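PDB 7KCJ: eukaryotic translation initiation factor 4E type 5 from Leishmania major, which probably binds the 7-methylguanosine cap of messenger RNA and acts as a translation initiation factor of the eIF4E family. Local coordinates for residues E58-M63 against G112-L117; I99-L104 against E170-A175; R144-R147 against E151-R154. One frame throughout, in Å; residues are numbered along the deposited sequence.

Overall arrangement
From the N terminus, helix 56-64 comes first and supplies residues 58-63. Strand 97-103 follows with residues 99-104. Contact 1 closes a loop when helix 108-121 brings residues 112-117 back against helix 56-64. Contact 2 has opened by then, and closes only at helix 165-178, so contacts 1 and 2 cross along the chain. Contact 3 is local. It closes the short connection between strands 136-143 and 153-159 and lies wholly within the span of contact 2. Contact 1 joins two helices that lie on the sheet; contact 2 holds helix 165-178 against strand 97-103. They meet where V116 packs on I101. Contacts 2 and 3 share neighbouring strands, 97-103 and 153-159.

Contact 1. Residues E58-M63 against G112-L117; sequences ELWSTM and GLELVL
W60 reaches across to helix 108-121 with the far end of its indole. The atom that leads is CH2. It lies 3.7 Å from L117 CD1 and 3.9 Å from E114 CG. Both partners approach the ring obliquely. The side chains of W60 and E114 cross at about a right angle, and the indole and carboxylate planes are 82° apart. It is the CG methylene of E114 that touches; the carboxylate stands further off. W60 CG is anti to its carbonyl carbon (chi1 -64°), which carries the indole out to the helix opposite. L117 offers CD1 to two residues. Besides W60, it faces L59, whose CD2 is 4.4 Å from L117 CD1. This second touch is looser and lies deeper.

The two helices belong to the set that backs the curved antiparallel sheet of the eIF4E fold. Their axes approach no closer than 13.2 Å here and run at 138° to each other, so side chains must bridge a wide gap. In eIF4E relatives, an exposed tryptophan of the corresponding helix helps to receive partner proteins such as eIF4G. W60 is also exposed, which is consistent with such a role. L59 and L117 are buried beneath it. L59 also rests on F80 of strand 77-82, and L117 on L139 of strand 136-143.

On the side of helix 56-64 away from this contact, T62 OG1 donates to E58 O at 2.7 Å. This bond holds the T62 hydroxyl to its own helix. T62 N reaches the same oxygen from the other face of the carbonyl plane.

Contact 2. Residues I99-L104 against E170-A175; sequences IMINLL and EFLAEA
A helix packs on the sheet of the eIF4E fold here, through the branched side chains of one strand. Strand 97-103 sends every second residue to the helix side. I99 and I101 point toward helix 165-178, while M100 and N102 belong to the other face. The helix answers with one residue, L172. Its CD1 methyl does all the close touching. It lies 3.8 Å from I101 CD1 and 4.4 Å from I99 CG2.

The side chains of I101 and L172 cross at about a right angle, and the atoms in touch are the terminal CD1 methyls. I101 has CG1 anti to the carbonyl carbon, and its chi2 of 146° departs from a staggered value. This sets CD1 against the leucine methyl. I99 presents a different branch, the CG2 methyl, and at a longer range. The backbones remain well apart, with 9.4 Å between I101 CA and L172 CA.

Helix 108-121 fills in alongside. V116 packs on I101, and V119 packs on L172, so the two helices and the strand share one hydrophobic layer. I99 is also covered by V168 and A169 of the same helix as L172. On the strand itself, backbone hydrogen bonds join I99 to V157 and I101 to V155.

All three touching residues are buried, and no hydrogen bond crosses between the segments. The attachment rests on methyl-to-methyl dispersion and on exclusion of water. Such contacts have little directional demand, so the fit probably depends on side-chain shape more than on bond geometry.

Contact 3. Residues R144-R147 against E151-R154; sequences RPSR and EQIR
R144 meets Q152 and R154 where the chain turns from strand 136-143 into strand 153-159, the closing end of a beta-hairpin. E151 comes first on the returning arm. Its side chain sets off away from residues 144-147 and touches H70 and P106.

Q152 points back toward the other arm. Its carbonyl oxygen accepts R144 N at 3.0 Å. The bond is bent, with an N-H...O angle of 148° and the donor tilted from the carbonyl plane. The side chain of Q152 has CG anti to the backbone N (chi1 -172°) and runs out extended past R144 O. Q152 CB lies 3.4 Å from R144 O, and Q152 OE1 is equally close to that oxygen. Two acceptors face each other there, so no bond forms. S146 OG is 3.8 Å from Q152 OE1, but it is hydrogen-bonded to H149 N within the turn.

I153 turns to the opposite face. It is buried against L103, and its backbone bonds to L103 on the neighbouring strand.

R154 returns to the side of Q152. Its side chain lies beside that of R144 and points the same way. The two guanidinium planes are 24° apart. R154 NH2 sits 3.8 Å above the R144 plane, offset toward the rim. It also lies 3.9 Å from R144 CD, so it meets the last methylene of R144 as well as the guanidinium. R154 NE bonds to N102 OD1 of strand 97-103.

The arms are therefore joined by one backbone hydrogen bond, with two arginines lying side by side next to it. The two positive groups are 4.0 Å apart at R144 NE and R154 NH2, which probably costs some energy; N102 OD1 helps to fix where R154 NE lies.

Contact 1. Residues E58-M63 against G112-L117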
ATOM      1  N   GLU A  58      10.868  -6.345  11.456  1.00 34.41           N
ATOM      2  CA  GLU A  58       9.766  -5.608  12.060  1.00 32.83           C
ATOM      3  C   GLU A  58       8.568  -5.544  11.096  1.00 32.08           C
ATOM      4  O   GLU A  58       7.422  -5.608  11.540  1.00 32.18           O
ATOM      5  CB  GLU A  58      10.214  -4.205  12.470  1.00 33.64           C
ATOM      6  CG  GLU A  58      11.003  -4.204  13.759  1.00 34.06           C
ATOM      7  CD  GLU A  58      11.495  -2.852  14.231  1.00 34.77           C
ATOM      8  OE1 GLU A  58      11.290  -1.850  13.513  1.00 33.04           O
ATOM      9  OE2 GLU A  58      12.085  -2.796  15.331  1.00 37.86           O
ATOM     10  N   LEU A  59       8.830  -5.437   9.793  1.00 31.26           N
ATOM     11  CA  LEU A  59       7.784  -5.439   8.785  1.00 31.51           C
ATOM     12  C   LEU A  59       7.047  -6.800   8.789  1.00 32.45           C
ATOM     13  O   LEU A  59       5.824  -6.811   8.880  1.00 31.92           O
ATOM     14  CB  LEU A  59       8.387  -5.164   7.383  1.00 30.85           C
ATOM     15  CG  LEU A  59       7.463  -5.433   6.162  1.00 31.57           C
ATOM     16  CD1 LEU A  59       6.190  -4.549   6.193  1.00 31.49           C
ATOM     17  CD2 LEU A  59       8.231  -5.288   4.850  1.00 31.30           C
ATOM     18  N   TRP A  60       7.765  -7.925   8.673  1.00 33.69           N
ATOM     19  CA  TRP A  60       7.104  -9.225   8.616  1.00 35.98           C
ATOM     20  C   TRP A  60       6.490  -9.629   9.972  1.00 35.46           C
ATOM     21  O   TRP A  60       5.464 -10.313   9.969  1.00 35.84           O
ATOM     22  CB  TRP A  60       8.009 -10.295   8.012  1.00 38.11           C
ATOM     23  CG  TRP A  60       8.371 -10.023   6.569  1.00 41.44           C
ATOM     24  CD1 TRP A  60       9.627  -9.877   6.061  1.00 43.52           C
ATOM     25  CD2 TRP A  60       7.466  -9.854   5.456  1.00 42.64           C
ATOM     26  NE1 TRP A  60       9.566  -9.663   4.700  1.00 44.41           N
ATOM     27  CE2 TRP A  60       8.251  -9.620   4.310  1.00 43.92           C
ATOM     28  CE3 TRP A  60       6.075  -9.945   5.307  1.00 43.69           C
ATOM     29  CZ2 TRP A  60       7.691  -9.431   3.048  1.00 44.64           C
ATOM     30  CZ3 TRP A  60       5.524  -9.768   4.054  1.00 44.64           C
ATOM     31  CH2 TRP A  60       6.326  -9.497   2.946  1.00 44.79           C
ATOM     32  N   SER A  61       7.046  -9.143  11.109  1.00 33.94           N
ATOM     33  CA  SER A  61       6.429  -9.397  12.422  1.00 33.15           C
ATOM     34  C   SER A  61       5.100  -8.660  12.502  1.00 33.07           C
ATOM     35  O   SER A  61       4.147  -9.202  13.051  1.00 33.00           O
ATOM     36  CB  SER A  61       7.330  -8.941  13.560  1.00 33.58           C
ATOM     37  OG  SER A  61       8.532  -9.689  13.589  1.00 34.41           O
ATOM     38  N   THR A  62       5.029  -7.417  11.956  1.00 32.91           N
ATOM     39  CA  THR A  62       3.797  -6.627  11.905  1.00 33.19           C
ATOM     40  C   THR A  62       2.755  -7.351  11.041  1.00 34.07           C
ATOM     41  O   THR A  62       1.609  -7.498  11.460  1.00 34.54           O
ATOM     42  CB  THR A  62       4.088  -5.196  11.387  1.00 33.18           C
ATOM     43  OG1 THR A  62       5.017  -4.576  12.269  1.00 32.95           O
ATOM     44  CG2 THR A  62       2.835  -4.330  11.292  1.00 33.29           C
ATOM     45  N   MET A  63       3.158  -7.831   9.854  1.00 33.90           N
ATOM     46  CA  MET A  63       2.263  -8.543   8.940  1.00 34.44           C
ATOM     47  C   MET A  63       1.760  -9.848   9.541  1.00 35.96           C
ATOM     48  O   MET A  63       0.609 -10.212   9.307  1.00 36.87           O
ATOM     49  CB  MET A  63       2.965  -8.859   7.615  1.00 35.12           C
ATOM     50  CG  MET A  63       3.451  -7.632   6.858  1.00 37.78           C
ATOM     51  SD  MET A  63       2.155  -6.426   6.468  1.00 45.38           S
ATOM     52  CE  MET A  63       1.146  -7.387   5.433  1.00 45.73           C
ATOM     53  N   GLY A 112       3.761 -10.562  -5.658  1.00 34.51           N
ATOM     54  CA  GLY A 112       3.576  -9.168  -6.033  1.00 34.33           C
ATOM     55  C   GLY A 112       3.568  -8.243  -4.830  1.00 34.39           C
ATOM     56  O   GLY A 112       4.120  -7.134  -4.878  1.00 34.33           O
ATOM     57  N   LEU A 113       2.972  -8.700  -3.720  1.00 34.56           N
ATOM     58  CA  LEU A 113       2.963  -7.898  -2.492  1.00 35.74           C
ATOM     59  C   LEU A 113       4.399  -7.739  -1.963  1.00 35.56           C
ATOM     60  O   LEU A 113       4.819  -6.631  -1.623  1.00 35.61           O
ATOM     61  CB  LEU A 113       2.069  -8.549  -1.419  1.00 36.88           C
ATOM     62  CG  LEU A 113       1.883  -7.755  -0.104  1.00 39.84           C
ATOM     63  CD1 LEU A 113       1.432  -6.309  -0.347  1.00 40.93           C
ATOM     64  CD2 LEU A 113       0.856  -8.413   0.777  1.00 41.01           C
ATOM     65  N   GLU A 114       5.173  -8.838  -1.966  1.00 35.39           N
ATOM     66  CA  GLU A 114       6.565  -8.821  -1.522  1.00 36.48           C
ATOM     67  C   GLU A 114       7.395  -7.883  -2.363  1.00 36.54           C
ATOM     68  O   GLU A 114       8.165  -7.097  -1.812  1.00 36.46           O
ATOM     69  CB  GLU A 114       7.189 -10.222  -1.575  1.00 40.70           C
ATOM     70  CG  GLU A 114       6.596 -11.185  -0.568  1.00 49.63           C
ATOM     71  CD  GLU A 114       7.120 -12.598  -0.707  1.00 59.36           C
ATOM     72  OE1 GLU A 114       8.328 -12.764  -0.992  1.00 61.03           O
ATOM     73  OE2 GLU A 114       6.318 -13.541  -0.531  1.00 63.38           O
ATOM     74  N   LEU A 115       7.217  -7.932  -3.692  1.00 36.38           N
ATOM     75  CA  LEU A 115       7.955  -7.064  -4.590  1.00 36.72           C
ATOM     76  C   LEU A 115       7.659  -5.594  -4.327  1.00 36.34           C
ATOM     77  O   LEU A 115       8.595  -4.805  -4.214  1.00 35.71           O
ATOM     78  CB  LEU A 115       7.668  -7.439  -6.049  1.00 37.79           C
ATOM     79  CG  LEU A 115       8.244  -6.481  -7.103  1.00 39.91           C
ATOM     80  CD1 LEU A 115       9.730  -6.733  -7.314  1.00 40.72           C
ATOM     81  CD2 LEU A 115       7.488  -6.586  -8.383  1.00 40.65           C
ATOM     82  N   VAL A 116       6.368  -5.220  -4.226  1.00 36.44           N
ATOM     83  CA  VAL A 116       5.983  -3.825  -4.007  1.00 36.80           C
ATOM     84  C   VAL A 116       6.503  -3.319  -2.663  1.00 37.58           C
ATOM     85  O   VAL A 116       7.101  -2.239  -2.597  1.00 37.95           O
ATOM     86  CB  VAL A 116       4.463  -3.608  -4.166  1.00 37.22           C
ATOM     87  CG1 VAL A 116       4.111  -2.147  -3.932  1.00 38.04           C
ATOM     88  CG2 VAL A 116       3.996  -4.023  -5.556  1.00 37.49           C
ATOM     89  N   LEU A 117       6.351  -4.141  -1.592  1.00 37.12           N
ATOM     90  CA  LEU A 117       6.853  -3.770  -0.262  1.00 37.14           C
ATOM     91  C   LEU A 117       8.374  -3.508  -0.318  1.00 37.55           C
ATOM     92  O   LEU A 117       8.836  -2.496   0.191  1.00 37.15           O
ATOM     93  CB  LEU A 117       6.551  -4.863   0.782  1.00 36.55           C
ATOM     94  CG  LEU A 117       5.088  -5.001   1.238  1.00 37.64           C
ATOM     95  CD1 LEU A 117       4.907  -6.181   2.154  1.00 37.52           C
ATOM     96  CD2 LEU A 117       4.565  -3.730   1.921  1.00 37.96           C
TER

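Contact 2. Residues I99-L104 against E170-A175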
ATOM      1  N   ILE A  99       0.124   4.797  -8.253  1.00 37.51           N
ATOM      2  CA  ILE A  99       0.167   3.580  -9.055  1.00 37.85           C
ATOM      3  C   ILE A  99      -0.698   2.545  -8.347  1.00 38.47           C
ATOM      4  O   ILE A  99      -0.516   2.306  -7.152  1.00 38.75           O
ATOM      5  CB  ILE A  99       1.628   3.077  -9.265  1.00 38.06           C
ATOM      6  CG1 ILE A  99       2.412   4.015 -10.186  1.00 38.52           C
ATOM      7  CG2 ILE A  99       1.647   1.655  -9.809  1.00 38.51           C
ATOM      8  CD1 ILE A  99       3.883   3.757 -10.181  1.00 39.30           C
ATOM      9  N   MET A 100      -1.681   1.974  -9.055  1.00 38.69           N
ATOM     10  CA  MET A 100      -2.532   0.931  -8.479  1.00 38.93           C
ATOM     11  C   MET A 100      -2.142  -0.391  -9.066  1.00 37.81           C
ATOM     12  O   MET A 100      -2.020  -0.512 -10.284  1.00 37.30           O
ATOM     13  CB  MET A 100      -4.027   1.158  -8.764  1.00 41.19           C
ATOM     14  CG  MET A 100      -4.501   2.561  -8.543  1.00 46.68           C
ATOM     15  SD  MET A 100      -4.267   3.326  -6.966  1.00 61.56           S
ATOM     16  CE  MET A 100      -5.719   2.662  -6.125  1.00 62.81           C
ATOM     17  N   ILE A 101      -1.907  -1.374  -8.207  1.00 37.08           N
ATOM     18  CA  ILE A 101      -1.572  -2.732  -8.619  1.00 36.65           C
ATOM     19  C   ILE A 101      -2.634  -3.663  -8.044  1.00 35.57           C
ATOM     20  O   ILE A 101      -2.711  -3.810  -6.820  1.00 35.38           O
ATOM     21  CB  ILE A 101      -0.168  -3.122  -8.097  1.00 37.36           C
ATOM     22  CG1 ILE A 101       0.905  -2.137  -8.582  1.00 38.52           C
ATOM     23  CG2 ILE A 101       0.198  -4.542  -8.502  1.00 37.69           C
ATOM     24  CD1 ILE A 101       1.947  -1.924  -7.637  1.00 39.84           C
ATOM     25  N   ASN A 102      -3.448  -4.288  -8.901  1.00 34.20           N
ATOM     26  CA  ASN A 102      -4.448  -5.262  -8.434  1.00 33.86           C
ATOM     27  C   ASN A 102      -3.881  -6.667  -8.552  1.00 33.55           C
ATOM     28  O   ASN A 102      -3.388  -7.029  -9.613  1.00 33.37           O
ATOM     29  CB  ASN A 102      -5.734  -5.163  -9.229  1.00 34.99           C
ATOM     30  CG  ASN A 102      -6.441  -3.852  -8.998  1.00 39.37           C
ATOM     31  OD1 ASN A 102      -7.139  -3.683  -7.994  1.00 41.46           O
ATOM     32  ND2 ASN A 102      -6.270  -2.905  -9.905  1.00 40.78           N
ATOM     33  N   LEU A 103      -3.903  -7.437  -7.463  1.00 32.52           N
ATOM     34  CA  LEU A 103      -3.338  -8.783  -7.441  1.00 32.49           C
ATOM     35  C   LEU A 103      -4.513  -9.719  -7.243  1.00 33.87           C
ATOM     36  O   LEU A 103      -5.134  -9.680  -6.190  1.00 34.33           O
ATOM     37  CB  LEU A 103      -2.333  -8.900  -6.280  1.00 31.54           C
ATOM     38  CG  LEU A 103      -1.201  -7.895  -6.295  1.00 31.29           C
ATOM     39  CD1 LEU A 103      -0.385  -7.942  -4.987  1.00 31.73           C
ATOM     40  CD2 LEU A 103      -0.310  -8.087  -7.554  1.00 31.14           C
ATOM     41  N   LEU A 104      -4.855 -10.514  -8.261  1.00 33.98           N
ATOM     42  CA  LEU A 104      -6.044 -11.355  -8.231  1.00 35.16           C
ATOM     43  C   LEU A 104      -5.962 -12.654  -7.431  1.00 36.52           C
ATOM     44  O   LEU A 104      -6.942 -13.005  -6.784  1.00 37.09           O
ATOM     45  CB  LEU A 104      -6.500 -11.707  -9.670  1.00 35.48           C
ATOM     46  CG  LEU A 104      -6.793 -10.576 -10.675  1.00 36.93           C
ATOM     47  CD1 LEU A 104      -7.577 -11.101 -11.852  1.00 37.41           C
ATOM     48  CD2 LEU A 104      -7.595  -9.461 -10.062  1.00 37.53           C
ATOM     49  N   GLU A 170       7.043   0.900 -15.021  1.00 39.79           N
ATOM     50  CA  GLU A 170       7.702  -0.028 -15.949  1.00 39.77           C
ATOM     51  C   GLU A 170       8.657  -0.961 -15.209  1.00 39.61           C
ATOM     52  O   GLU A 170       8.751  -2.135 -15.554  1.00 39.97           O
ATOM     53  CB  GLU A 170       8.419   0.697 -17.089  1.00 41.47           C
ATOM     54  CG  GLU A 170       8.772  -0.214 -18.252  1.00 47.25           C
ATOM     55  CD  GLU A 170       7.611  -1.002 -18.840  0.60 53.07           C
ATOM     56  OE1 GLU A 170       6.525  -0.409 -19.046  0.60 53.80           O
ATOM     57  OE2 GLU A 170       7.785  -2.217 -19.089  0.60 54.32           O
ATOM     58  N   PHE A 171       9.309  -0.473 -14.144  1.00 38.75           N
ATOM     59  CA  PHE A 171      10.186  -1.316 -13.328  1.00 38.34           C
ATOM     60  C   PHE A 171       9.360  -2.441 -12.690  1.00 36.50           C
ATOM     61  O   PHE A 171       9.786  -3.588 -12.711  1.00 35.55           O
ATOM     62  CB  PHE A 171      10.884  -0.502 -12.228  1.00 39.18           C
ATOM     63  CG  PHE A 171      11.725  -1.389 -11.346  1.00 41.52           C
ATOM     64  CD1 PHE A 171      12.927  -1.906 -11.800  1.00 42.93           C
ATOM     65  CD2 PHE A 171      11.267  -1.795 -10.106  1.00 43.19           C
ATOM     66  CE1 PHE A 171      13.683  -2.757 -11.003  1.00 44.10           C
ATOM     67  CE2 PHE A 171      12.026  -2.651  -9.312  1.00 44.36           C
ATOM     68  CZ  PHE A 171      13.234  -3.113  -9.757  1.00 43.98           C
ATOM     69  N   LEU A 172       8.184  -2.104 -12.136  1.00 35.74           N
ATOM     70  CA  LEU A 172       7.322  -3.092 -11.506  1.00 35.87           C
ATOM     71  C   LEU A 172       6.827  -4.101 -12.544  1.00 36.36           C
ATOM     72  O   LEU A 172       6.813  -5.295 -12.263  1.00 37.32           O
ATOM     73  CB  LEU A 172       6.130  -2.415 -10.812  1.00 35.66           C
ATOM     74  CG  LEU A 172       6.450  -1.627  -9.563  1.00 37.05           C
ATOM     75  CD1 LEU A 172       5.253  -0.734  -9.145  1.00 38.27           C
ATOM     76  CD2 LEU A 172       6.847  -2.553  -8.456  1.00 37.36           C
ATOM     77  N   ALA A 173       6.451  -3.636 -13.749  1.00 35.70           N
ATOM     78  CA  ALA A 173       5.954  -4.527 -14.791  1.00 35.36           C
ATOM     79  C   ALA A 173       7.028  -5.497 -15.276  1.00 35.09           C
ATOM     80  O   ALA A 173       6.729  -6.660 -15.512  1.00 35.70           O
ATOM     81  CB  ALA A 173       5.400  -3.723 -15.960  1.00 35.33           C
ATOM     82  N   GLU A 174       8.269  -5.028 -15.449  1.00 34.51           N
ATOM     83  CA  GLU A 174       9.349  -5.920 -15.871  1.00 34.72           C
ATOM     84  C   GLU A 174       9.668  -6.942 -14.762  1.00 33.63           C
ATOM     85  O   GLU A 174       9.922  -8.103 -15.087  1.00 33.76           O
ATOM     86  CB  GLU A 174      10.593  -5.137 -16.286  1.00 36.87           C
ATOM     87  CG  GLU A 174      10.389  -4.353 -17.558  1.00 42.57           C
ATOM     88  CD  GLU A 174      11.685  -3.817 -18.135  1.00 50.99           C
ATOM     89  OE1 GLU A 174      12.570  -3.418 -17.344  1.00 51.39           O
ATOM     90  OE2 GLU A 174      11.819  -3.805 -19.379  1.00 54.89           O
ATOM     91  N   ALA A 175       9.571  -6.537 -13.460  1.00 32.11           N
ATOM     92  CA  ALA A 175       9.852  -7.441 -12.336  1.00 31.21           C
ATOM     93  C   ALA A 175       8.775  -8.517 -12.129  1.00 30.49           C
ATOM     94  O   ALA A 175       9.107  -9.645 -11.766  1.00 29.81           O
ATOM     95  CB  ALA A 175      10.071  -6.666 -11.048  1.00 30.32           C
TER

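Contact 3. Residues R144-R147 against E151-R154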
ATOM      1  N   ARG A 144      -9.743  -6.760  -1.258  1.00 35.11           N
ATOM      2  CA  ARG A 144     -10.883  -6.661  -2.163  1.00 36.21           C
ATOM      3  C   ARG A 144     -11.412  -8.062  -2.593  1.00 36.49           C
ATOM      4  O   ARG A 144     -11.438  -8.362  -3.793  1.00 36.49           O
ATOM      5  CB  ARG A 144     -10.495  -5.827  -3.395  1.00 39.34           C
ATOM      6  CG  ARG A 144     -10.107  -4.391  -3.053  1.00 45.58           C
ATOM      7  CD  ARG A 144     -10.580  -3.409  -4.101  1.00 51.97           C
ATOM      8  NE  ARG A 144     -11.453  -2.393  -3.518  1.00 58.25           N
ATOM      9  CZ  ARG A 144     -12.730  -2.219  -3.850  1.00 63.02           C
ATOM     10  NH1 ARG A 144     -13.296  -2.994  -4.769  1.00 63.41           N
ATOM     11  NH2 ARG A 144     -13.453  -1.274  -3.260  1.00 63.86           N
ATOM     12  N   PRO A 145     -11.826  -8.941  -1.663  1.00 36.61           N
ATOM     13  CA  PRO A 145     -12.289 -10.270  -2.108  1.00 36.86           C
ATOM     14  C   PRO A 145     -13.585 -10.234  -2.876  1.00 37.95           C
ATOM     15  O   PRO A 145     -14.446  -9.403  -2.629  1.00 38.23           O
ATOM     16  CB  PRO A 145     -12.461 -11.064  -0.812  1.00 37.33           C
ATOM     17  CG  PRO A 145     -12.719 -10.018   0.239  1.00 37.18           C
ATOM     18  CD  PRO A 145     -11.891  -8.809  -0.184  1.00 36.00           C
ATOM     19  N   SER A 146     -13.704 -11.133  -3.840  1.00 38.42           N
ATOM     20  CA  SER A 146     -14.898 -11.265  -4.647  1.00 38.98           C
ATOM     21  C   SER A 146     -15.259 -12.762  -4.757  1.00 40.17           C
ATOM     22  O   SER A 146     -14.489 -13.622  -4.328  1.00 40.16           O
ATOM     23  CB  SER A 146     -14.679 -10.632  -6.023  1.00 39.64           C
ATOM     24  OG  SER A 146     -13.719 -11.340  -6.791  1.00 40.67           O
ATOM     25  N   ARG A 147     -16.430 -13.081  -5.319  1.00 41.10           N
ATOM     26  CA  ARG A 147     -16.836 -14.474  -5.508  1.00 42.38           C
ATOM     27  C   ARG A 147     -15.861 -15.207  -6.433  1.00 42.66           C
ATOM     28  O   ARG A 147     -15.526 -16.363  -6.187  1.00 43.08           O
ATOM     29  CB  ARG A 147     -18.251 -14.548  -6.101  1.00 45.10           C
ATOM     30  CG  ARG A 147     -18.802 -15.973  -6.141  1.00 50.74           C
ATOM     31  CD  ARG A 147     -20.320 -16.034  -6.130  1.00 57.25           C
ATOM     32  NE  ARG A 147     -20.844 -15.944  -4.762  1.00 62.48           N
ATOM     33  CZ  ARG A 147     -22.132 -15.900  -4.454  1.00 65.79           C
ATOM     34  NH1 ARG A 147     -23.055 -15.964  -5.409  1.00 65.38           N
ATOM     35  NH2 ARG A 147     -22.512 -15.808  -3.189  1.00 66.96           N
ATOM     36  N   GLU A 151      -8.938 -14.179  -2.888  1.00 38.19           N
ATOM     37  CA  GLU A 151      -7.716 -13.622  -2.298  1.00 38.12           C
ATOM     38  C   GLU A 151      -7.269 -12.320  -2.953  1.00 37.66           C
ATOM     39  O   GLU A 151      -6.164 -11.870  -2.702  1.00 38.68           O
ATOM     40  CB  GLU A 151      -6.585 -14.649  -2.256  1.00 39.94           C
ATOM     41  CG  GLU A 151      -7.001 -15.913  -1.521  1.00 45.53           C
ATOM     42  CD  GLU A 151      -5.907 -16.929  -1.272  1.00 50.97           C
ATOM     43  OE1 GLU A 151      -4.717 -16.548  -1.311  1.00 51.69           O
ATOM     44  OE2 GLU A 151      -6.246 -18.107  -1.028  1.00 53.33           O
ATOM     45  N   GLN A 152      -8.129 -11.689  -3.745  1.00 36.08           N
ATOM     46  CA  GLN A 152      -7.798 -10.449  -4.427  1.00 35.29           C
ATOM     47  C   GLN A 152      -7.511  -9.294  -3.478  1.00 34.59           C
ATOM     48  O   GLN A 152      -8.242  -9.103  -2.502  1.00 34.22           O
ATOM     49  CB  GLN A 152      -8.914 -10.049  -5.387  1.00 35.94           C
ATOM     50  CG  GLN A 152      -8.545  -8.858  -6.264  1.00 39.29           C
ATOM     51  CD  GLN A 152      -9.679  -8.411  -7.159  1.00 43.18           C
ATOM     52  OE1 GLN A 152     -10.807  -8.968  -7.129  1.00 45.76           O
ATOM     53  NE2 GLN A 152      -9.408  -7.367  -7.948  1.00 42.97           N
ATOM     54  N   ILE A 153      -6.421  -8.551  -3.745  1.00 33.76           N
ATOM     55  CA  ILE A 153      -6.031  -7.353  -3.005  1.00 34.22           C
ATOM     56  C   ILE A 153      -5.613  -6.233  -3.982  1.00 34.74           C
ATOM     57  O   ILE A 153      -5.320  -6.483  -5.148  1.00 34.52           O
ATOM     58  CB  ILE A 153      -4.922  -7.624  -1.945  1.00 34.86           C
ATOM     59  CG1 ILE A 153      -3.562  -7.973  -2.604  1.00 36.23           C
ATOM     60  CG2 ILE A 153      -5.345  -8.698  -0.963  1.00 35.30           C
ATOM     61  CD1 ILE A 153      -2.429  -8.239  -1.622  1.00 37.17           C
ATOM     62  N   ARG A 154      -5.599  -4.985  -3.493  1.00 35.46           N
ATOM     63  CA  ARG A 154      -5.108  -3.856  -4.277  1.00 36.02           C
ATOM     64  C   ARG A 154      -4.043  -3.125  -3.502  1.00 36.23           C
ATOM     65  O   ARG A 154      -4.270  -2.781  -2.351  1.00 36.85           O
ATOM     66  CB  ARG A 154      -6.218  -2.864  -4.637  1.00 37.61           C
ATOM     67  CG  ARG A 154      -5.682  -1.754  -5.562  1.00 43.21           C
ATOM     68  CD  ARG A 154      -6.633  -0.603  -5.749  1.00 49.65           C
ATOM     69  NE  ARG A 154      -7.939  -0.997  -6.252  1.00 56.25           N
ATOM     70  CZ  ARG A 154      -8.985  -0.176  -6.325  1.00 61.28           C
ATOM     71  NH1 ARG A 154      -8.888   1.080  -5.894  1.00 61.39           N
ATOM     72  NH2 ARG A 154     -10.147  -0.614  -6.797  1.00 62.05           N
TER